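Local coordinates for protein 3-oxo-tetronate kinase (Cupriavidus necator, PDB 5DMH) that catalyses the ATP-dependent phosphorylation of 3-oxo-tetronate to 3-oxo-tetronate 4-phosphate, a step of carbohydrate metabolism, at residues A[142-147]-A[249-254]; A[150-155]-A[414-419]; A[55-60]-A[75-80]. All blocks are in the same frame, centred on the assembly; numbering follows the deposited sequence.

Contact 1 (A[142-147]-A[249-254]); sequences DFTIAC and LPLITG
T253 and T144 carry this junction between two neighbouring parallel strands, 144-147 and 251-254, at a buried place in the parallel-stranded region of the sugar-binding N-terminal domain. T253 can be followed outward from its backbone. CB lies 3.4 Å from I145 O; beyond it, OG1 donates a proton to the same oxygen at 2.7 Å, in the carbonyl plane and on a lone pair, bonds to Y116 OH and passes close to A146 CA. CG2 lies near I145 O, T144 OG1 and T144 CG2. The backbone bond from T253 N to I145 O is weak, so the hydroxyl probably supplies much of the grip on that carbonyl. C147 N continues the strand pairing by bonding T253 O.

At the other end the strands spread, and side chain and solvent take over from backbone pairing. T144 OG1 stands anti to its own N (chi1 -168°), which carries the hydroxyl across to L251 O at 2.6 Å; it arrives from above the carbonyl plane, 58° out of it. Threonine suits both places, since each offers a short hydroxyl for a carbonyl and a methyl for the apolar interior. One water spans the widened gap, donating to F143 O at 2.8 Å and accepting from L251 N.

Apolar groups fill the rest. L249 CD1 meets the edge of the F143 ring at CD2, 4.0 Å away, and I145 runs alongside I252 in the same direction, CG1 against CG2. Lacking a side chain, G254 brings its CA within 3.2 Å of C147 O.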
# COMPACT_ATOMS: atom_id res chain seq x y z
N ASP A 142 -21.76 -2.07 -12.80
CA ASP A 142 -21.94 -3.50 -12.74
C ASP A 142 -20.68 -4.31 -12.99
O ASP A 142 -20.74 -5.55 -13.06
CB ASP A 142 -23.06 -3.94 -13.71
CG ASP A 142 -22.69 -3.77 -15.19
OD1 ASP A 142 -21.53 -3.46 -15.51
OD2 ASP A 142 -23.59 -3.95 -16.04
N PHE A 143 -19.53 -3.65 -13.07
CA PHE A 143 -18.28 -4.36 -13.38
C PHE A 143 -17.01 -3.61 -13.03
O PHE A 143 -16.89 -2.41 -13.28
CB PHE A 143 -18.23 -4.65 -14.88
CG PHE A 143 -16.99 -5.38 -15.32
CD1 PHE A 143 -16.96 -6.75 -15.30
CD2 PHE A 143 -15.86 -4.69 -15.75
CE1 PHE A 143 -15.83 -7.44 -15.71
CE2 PHE A 143 -14.74 -5.37 -16.18
CZ PHE A 143 -14.72 -6.74 -16.15
N THR A 144 -16.03 -4.33 -12.51
CA THR A 144 -14.67 -3.79 -12.44
C THR A 144 -13.68 -4.90 -12.65
O THR A 144 -14.06 -6.06 -12.68
CB THR A 144 -14.38 -3.07 -11.12
OG1 THR A 144 -13.16 -2.35 -11.26
CG2 THR A 144 -14.29 -4.03 -9.98
N ILE A 145 -12.42 -4.53 -12.84
CA ILE A 145 -11.35 -5.50 -12.87
C ILE A 145 -10.62 -5.49 -11.53
O ILE A 145 -10.70 -4.52 -10.75
CB ILE A 145 -10.30 -5.23 -13.98
CG1 ILE A 145 -9.67 -3.85 -13.83
CG2 ILE A 145 -10.95 -5.44 -15.37
CD1 ILE A 145 -8.46 -3.67 -14.67
N ALA A 146 -9.90 -6.58 -11.29
CA ALA A 146 -9.08 -6.76 -10.12
C ALA A 146 -7.71 -7.23 -10.62
O ALA A 146 -7.56 -8.36 -11.07
CB ALA A 146 -9.71 -7.79 -9.21
N CYS A 147 -6.73 -6.34 -10.58
CA CYS A 147 -5.42 -6.64 -11.15
C CYS A 147 -4.30 -6.19 -10.25
O CYS A 147 -3.82 -5.05 -10.35
CB CYS A 147 -5.25 -5.93 -12.49
SG CYS A 147 -3.75 -6.49 -13.37
N LEU A 249 -14.52 2.81 -17.37
CA LEU A 249 -15.03 2.27 -16.11
C LEU A 249 -14.95 3.31 -14.99
O LEU A 249 -13.91 3.93 -14.79
CB LEU A 249 -14.27 1.01 -15.71
CG LEU A 249 -14.39 -0.23 -16.59
CD1 LEU A 249 -13.59 -1.39 -15.95
CD2 LEU A 249 -15.85 -0.60 -16.81
N PRO A 250 -16.06 3.49 -14.25
CA PRO A 250 -16.07 4.32 -13.04
C PRO A 250 -15.05 3.85 -11.98
O PRO A 250 -14.49 4.70 -11.26
CB PRO A 250 -17.49 4.12 -12.50
CG PRO A 250 -18.30 3.74 -13.67
CD PRO A 250 -17.41 3.05 -14.63
N LEU A 251 -14.87 2.53 -11.86
CA LEU A 251 -13.99 1.93 -10.84
C LEU A 251 -13.01 0.93 -11.44
O LEU A 251 -13.39 0.08 -12.25
CB LEU A 251 -14.82 1.20 -9.78
CG LEU A 251 -14.07 0.58 -8.61
CD1 LEU A 251 -13.42 1.63 -7.71
CD2 LEU A 251 -14.98 -0.36 -7.79
N ILE A 252 -11.74 1.06 -11.07
CA ILE A 252 -10.70 0.12 -11.41
C ILE A 252 -10.05 -0.29 -10.07
O ILE A 252 -9.87 0.55 -9.21
CB ILE A 252 -9.64 0.78 -12.35
CG1 ILE A 252 -10.28 1.10 -13.71
CG2 ILE A 252 -8.46 -0.16 -12.54
CD1 ILE A 252 -9.51 2.07 -14.56
N THR A 253 -9.73 -1.58 -9.91
CA THR A 253 -9.10 -2.10 -8.69
C THR A 253 -7.85 -2.92 -8.97
O THR A 253 -7.70 -3.59 -10.01
CB THR A 253 -10.06 -2.90 -7.81
OG1 THR A 253 -10.02 -4.31 -8.13
CG2 THR A 253 -11.50 -2.35 -7.86
N GLY A 254 -6.91 -2.84 -8.03
CA GLY A 254 -5.65 -3.54 -8.17
C GLY A 254 -4.55 -2.96 -7.33
O GLY A 254 -4.79 -2.22 -6.36
O HOH W 1 -16.67 0.30 -12.73

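Contact 2 (A[150-155]-A[414-419]); sequences FPENGR and IAPGVP
The amide of N153 reaches P416 O from almost directly above the carbonyl plane, 80° out of it, instead of along a lone pair. P416 and G417 are the two central residues of a type II beta turn, A415 to V418, that closes a beta hairpin in the nucleotide-binding C-terminal domain; N153 belongs to a loop of the sugar-binding N-terminal domain, so the contact joins the two. The bond from N153 ND2 to P416 O is 3.1 Å long and fairly straight (159° at the hydrogen), and the oxygen lies near the plane of the amide. Water 3 ties the same pair together again, donating to both N153 OD1 and P416 O.

The turn suits its residues: proline is at home in the second position of a type II turn, and the third favours glycine, here G417 with phi 79°. P416 also offers a greasy flank, which the E152 side chain crosses at about a right angle, with OE2 3.4 Å from P416 CB. That oxygen's polar partner is Q413 NE2.

The F150 ring has N153 CB against the middle of one face, 3.9 Å from its plane, and its CZ comes to 3.9 Å from G417 N. F150 O receives N153 N and R155 N from opposite faces, the latter as part of a G1 bulge with G154. Water 2 bridges the segments, accepting from G417 N at 2.8 Å and lying 2.7 Å from E152 OE1.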
# COMPACT_ATOMS: atom_id res chain seq x y z
N PHE A 150 2.29 -6.34 -10.96
CA PHE A 150 3.28 -5.30 -10.72
C PHE A 150 4.64 -5.85 -11.19
O PHE A 150 5.48 -6.22 -10.38
CB PHE A 150 3.29 -5.00 -9.19
CG PHE A 150 4.02 -3.73 -8.79
CD1 PHE A 150 4.78 -3.00 -9.69
CD2 PHE A 150 3.92 -3.26 -7.49
CE1 PHE A 150 5.42 -1.85 -9.31
CE2 PHE A 150 4.56 -2.12 -7.10
CZ PHE A 150 5.32 -1.40 -8.01
N PRO A 151 4.84 -5.93 -12.51
CA PRO A 151 6.05 -6.56 -13.04
C PRO A 151 7.35 -5.99 -12.50
O PRO A 151 8.31 -6.74 -12.28
CB PRO A 151 5.94 -6.29 -14.56
CG PRO A 151 4.45 -6.38 -14.80
CD PRO A 151 3.85 -5.66 -13.58
N GLU A 152 7.40 -4.68 -12.28
CA GLU A 152 8.58 -4.02 -11.77
C GLU A 152 9.00 -4.61 -10.41
O GLU A 152 10.18 -4.51 -10.01
CB GLU A 152 8.32 -2.52 -11.63
CG GLU A 152 9.55 -1.63 -11.40
CD GLU A 152 9.22 -0.21 -10.91
OE1 GLU A 152 8.03 0.15 -10.71
OE2 GLU A 152 10.19 0.55 -10.64
N ASN A 153 8.03 -5.15 -9.69
CA ASN A 153 8.27 -5.78 -8.39
C ASN A 153 8.01 -7.27 -8.48
O ASN A 153 7.80 -7.94 -7.45
CB ASN A 153 7.41 -5.14 -7.29
CG ASN A 153 8.21 -4.19 -6.39
OD1 ASN A 153 9.38 -4.43 -6.09
ND2 ASN A 153 7.56 -3.10 -5.97
N GLY A 154 8.05 -7.81 -9.70
CA GLY A 154 7.96 -9.24 -9.89
C GLY A 154 6.60 -9.93 -9.77
O GLY A 154 6.58 -11.15 -9.60
N ARG A 155 5.50 -9.19 -9.83
CA ARG A 155 4.17 -9.79 -9.76
C ARG A 155 3.55 -9.86 -11.15
O ARG A 155 3.38 -8.82 -11.81
CB ARG A 155 3.21 -9.02 -8.85
CG ARG A 155 3.53 -9.07 -7.35
CD ARG A 155 4.45 -7.95 -6.87
NE ARG A 155 4.57 -8.00 -5.42
CZ ARG A 155 5.51 -8.66 -4.74
NH1 ARG A 155 5.49 -8.65 -3.42
NH2 ARG A 155 6.48 -9.32 -5.36
N ILE A 414 12.49 5.77 -4.26
CA ILE A 414 13.68 5.17 -3.64
C ILE A 414 13.93 3.76 -4.17
O ILE A 414 15.04 3.41 -4.54
CB ILE A 414 13.50 5.10 -2.11
CG1 ILE A 414 13.21 6.51 -1.55
CG2 ILE A 414 14.72 4.47 -1.46
CD1 ILE A 414 12.66 6.47 -0.14
N ALA A 415 12.87 2.95 -4.22
CA ALA A 415 12.87 1.60 -4.78
C ALA A 415 11.52 1.37 -5.43
O ALA A 415 10.57 2.09 -5.15
CB ALA A 415 13.07 0.58 -3.70
N PRO A 416 11.41 0.38 -6.31
CA PRO A 416 10.09 0.17 -6.90
C PRO A 416 9.00 0.04 -5.84
O PRO A 416 9.15 -0.70 -4.84
CB PRO A 416 10.27 -1.12 -7.72
CG PRO A 416 11.76 -1.13 -8.06
CD PRO A 416 12.42 -0.57 -6.81
N GLY A 417 7.92 0.79 -6.03
CA GLY A 417 6.82 0.82 -5.09
C GLY A 417 7.02 1.69 -3.84
O GLY A 417 6.13 1.72 -3.00
N VAL A 418 8.16 2.37 -3.71
CA VAL A 418 8.46 3.12 -2.49
C VAL A 418 9.06 4.51 -2.76
O VAL A 418 10.26 4.65 -3.00
CB VAL A 418 9.40 2.37 -1.53
CG1 VAL A 418 9.35 3.03 -0.12
CG2 VAL A 418 9.04 0.91 -1.44
N PRO A 419 8.22 5.55 -2.69
CA PRO A 419 8.73 6.91 -2.84
C PRO A 419 9.16 7.54 -1.52
O PRO A 419 8.68 7.11 -0.47
CB PRO A 419 7.52 7.67 -3.33
CG PRO A 419 6.37 6.96 -2.64
CD PRO A 419 6.75 5.51 -2.63
O HOH W 2 7.45 1.84 -8.62
O HOH W 3 11.03 -2.80 -4.34

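Contact 3 (A[55-60]-A[75-80]); sequences GMRTVQ and EADALV
D77 and R57 meet where two parallel strands of the N-terminal domain's sheet, 58-62 and 78-82, begin to pair. D77 OD2 accepts R57 N at 2.8 Å on its anti side, and R57 O receives both D77 N and A78 N, so main chain and carboxylate lock the strand starts together. Aspartate fits here because its short side chain can serve two partners: OD1 forms a salt bridge with R275.

The tight part continues along the strands. V59 N bonds A78 O, and V80 N gives V59 O a nearly straight bond (2.9 Å, 170°). T58 and Q60 rest on helix 41-53; small A78 leaves T58 OG1 3.6 Å from its CB, and T58 CG2 touches V80 CG2. Nearby, the buried selenomethionine M56, bent at chi3 (100°), brings CE to 3.3 Å from D77 O. On the opposite face L79 is buried under helix 90-106.

The loose part is the exposed R57 side chain, whose extended chain leads off so that NE stays 5.2 Å from D77 OD2, too far for a salt bridge, and the rim near partly exposed V59, whose CG2 lies 4.1 Å from A76 CB.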
# COMPACT_ATOMS: atom_id res chain seq x y z
N GLY A 55 2.65 11.48 -14.68
CA GLY A 55 2.22 12.80 -15.09
C GLY A 55 0.99 13.35 -14.41
O GLY A 55 0.38 14.27 -14.94
N MSE A 56 0.59 12.81 -13.25
CA MSE A 56 -0.55 13.39 -12.52
C MSE A 56 -0.10 13.96 -11.18
O MSE A 56 0.48 13.24 -10.38
CB MSE A 56 -1.67 12.38 -12.30
CG MSE A 56 -2.49 12.07 -13.53
SE MSE A 56 -3.98 10.82 -13.07
CE MSE A 56 -5.44 12.13 -12.95
N ARG A 57 -0.29 15.26 -10.97
CA ARG A 57 -0.00 15.85 -9.68
C ARG A 57 -0.91 15.14 -8.67
O ARG A 57 -2.11 15.04 -8.88
CB ARG A 57 -0.27 17.34 -9.68
CG ARG A 57 0.74 18.10 -10.51
CD ARG A 57 0.43 19.56 -10.61
NE ARG A 57 1.49 20.25 -11.33
CZ ARG A 57 1.44 21.50 -11.75
NH1 ARG A 57 0.35 22.23 -11.53
NH2 ARG A 57 2.47 22.02 -12.40
N THR A 58 -0.32 14.63 -7.60
CA THR A 58 -1.05 13.80 -6.66
C THR A 58 -0.85 14.26 -5.24
O THR A 58 0.26 14.61 -4.86
CB THR A 58 -0.61 12.34 -6.79
OG1 THR A 58 -0.88 11.88 -8.11
CG2 THR A 58 -1.36 11.43 -5.80
N VAL A 59 -1.93 14.28 -4.46
CA VAL A 59 -1.85 14.50 -3.02
C VAL A 59 -2.39 13.28 -2.28
O VAL A 59 -3.43 12.73 -2.62
CB VAL A 59 -2.62 15.77 -2.59
CG1 VAL A 59 -2.78 15.81 -1.07
CG2 VAL A 59 -1.91 17.03 -3.11
N GLN A 60 -1.63 12.82 -1.29
CA GLN A 60 -2.06 11.71 -0.44
C GLN A 60 -2.58 12.28 0.87
O GLN A 60 -1.90 13.08 1.51
CB GLN A 60 -0.91 10.74 -0.15
CG GLN A 60 -1.26 9.73 0.91
CD GLN A 60 -0.26 8.61 0.97
OE1 GLN A 60 0.41 8.32 -0.02
NE2 GLN A 60 -0.16 7.96 2.12
N GLU A 75 -6.06 21.62 -6.37
CA GLU A 75 -5.17 21.80 -7.51
C GLU A 75 -4.54 20.48 -7.98
O GLU A 75 -3.83 20.43 -8.98
CB GLU A 75 -4.06 22.79 -7.14
CG GLU A 75 -4.58 24.10 -6.54
CD GLU A 75 -5.53 24.82 -7.46
OE1 GLU A 75 -5.14 25.08 -8.61
OE2 GLU A 75 -6.67 25.12 -7.03
N ALA A 76 -4.78 19.41 -7.24
CA ALA A 76 -4.27 18.09 -7.61
C ALA A 76 -5.01 17.51 -8.82
O ALA A 76 -6.17 17.84 -9.06
CB ALA A 76 -4.38 17.13 -6.43
N ASP A 77 -4.32 16.68 -9.59
CA ASP A 77 -4.98 15.88 -10.64
C ASP A 77 -5.54 14.59 -10.05
O ASP A 77 -6.56 14.07 -10.51
CB ASP A 77 -4.00 15.54 -11.76
CG ASP A 77 -3.34 16.78 -12.35
OD1 ASP A 77 -4.06 17.75 -12.67
OD2 ASP A 77 -2.11 16.76 -12.52
N ALA A 78 -4.85 14.06 -9.04
CA ALA A 78 -5.26 12.81 -8.41
C ALA A 78 -5.19 12.95 -6.92
O ALA A 78 -4.32 13.65 -6.42
CB ALA A 78 -4.37 11.63 -8.86
N LEU A 79 -6.10 12.28 -6.22
CA LEU A 79 -6.13 12.28 -4.77
C LEU A 79 -6.09 10.84 -4.32
O LEU A 79 -6.83 10.01 -4.86
CB LEU A 79 -7.44 12.92 -4.28
CG LEU A 79 -7.65 14.40 -4.63
CD1 LEU A 79 -9.07 14.81 -4.28
CD2 LEU A 79 -6.67 15.25 -3.89
N VAL A 80 -5.22 10.53 -3.36
CA VAL A 80 -5.10 9.18 -2.81
C VAL A 80 -5.40 9.20 -1.32
O VAL A 80 -4.63 9.76 -0.53
CB VAL A 80 -3.69 8.57 -3.01
CG1 VAL A 80 -3.63 7.16 -2.36
CG2 VAL A 80 -3.33 8.46 -4.50

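Contacts 1 and 3 both pair parallel strands within the N-terminal domain, their centres about 20 Å apart. Contact 1 is wholly buried, and hydroxyls supplement its backbone pairing; contact 3 keeps regular backbone bonds, with a buried carboxylate holding the strand start while the R57 side chain runs out to solvent. Contact 2 differs in kind: loop meets turn, across two domains, partly open and made by one amide bond, waters and the flank of a proline. It lies near both in the fold. Segment 150-155 follows strand 144-147 of contact 1 closely in the chain, and strand 407-415, which leads into the turn of contact 2, lies beside strand 58-62 of contact 3.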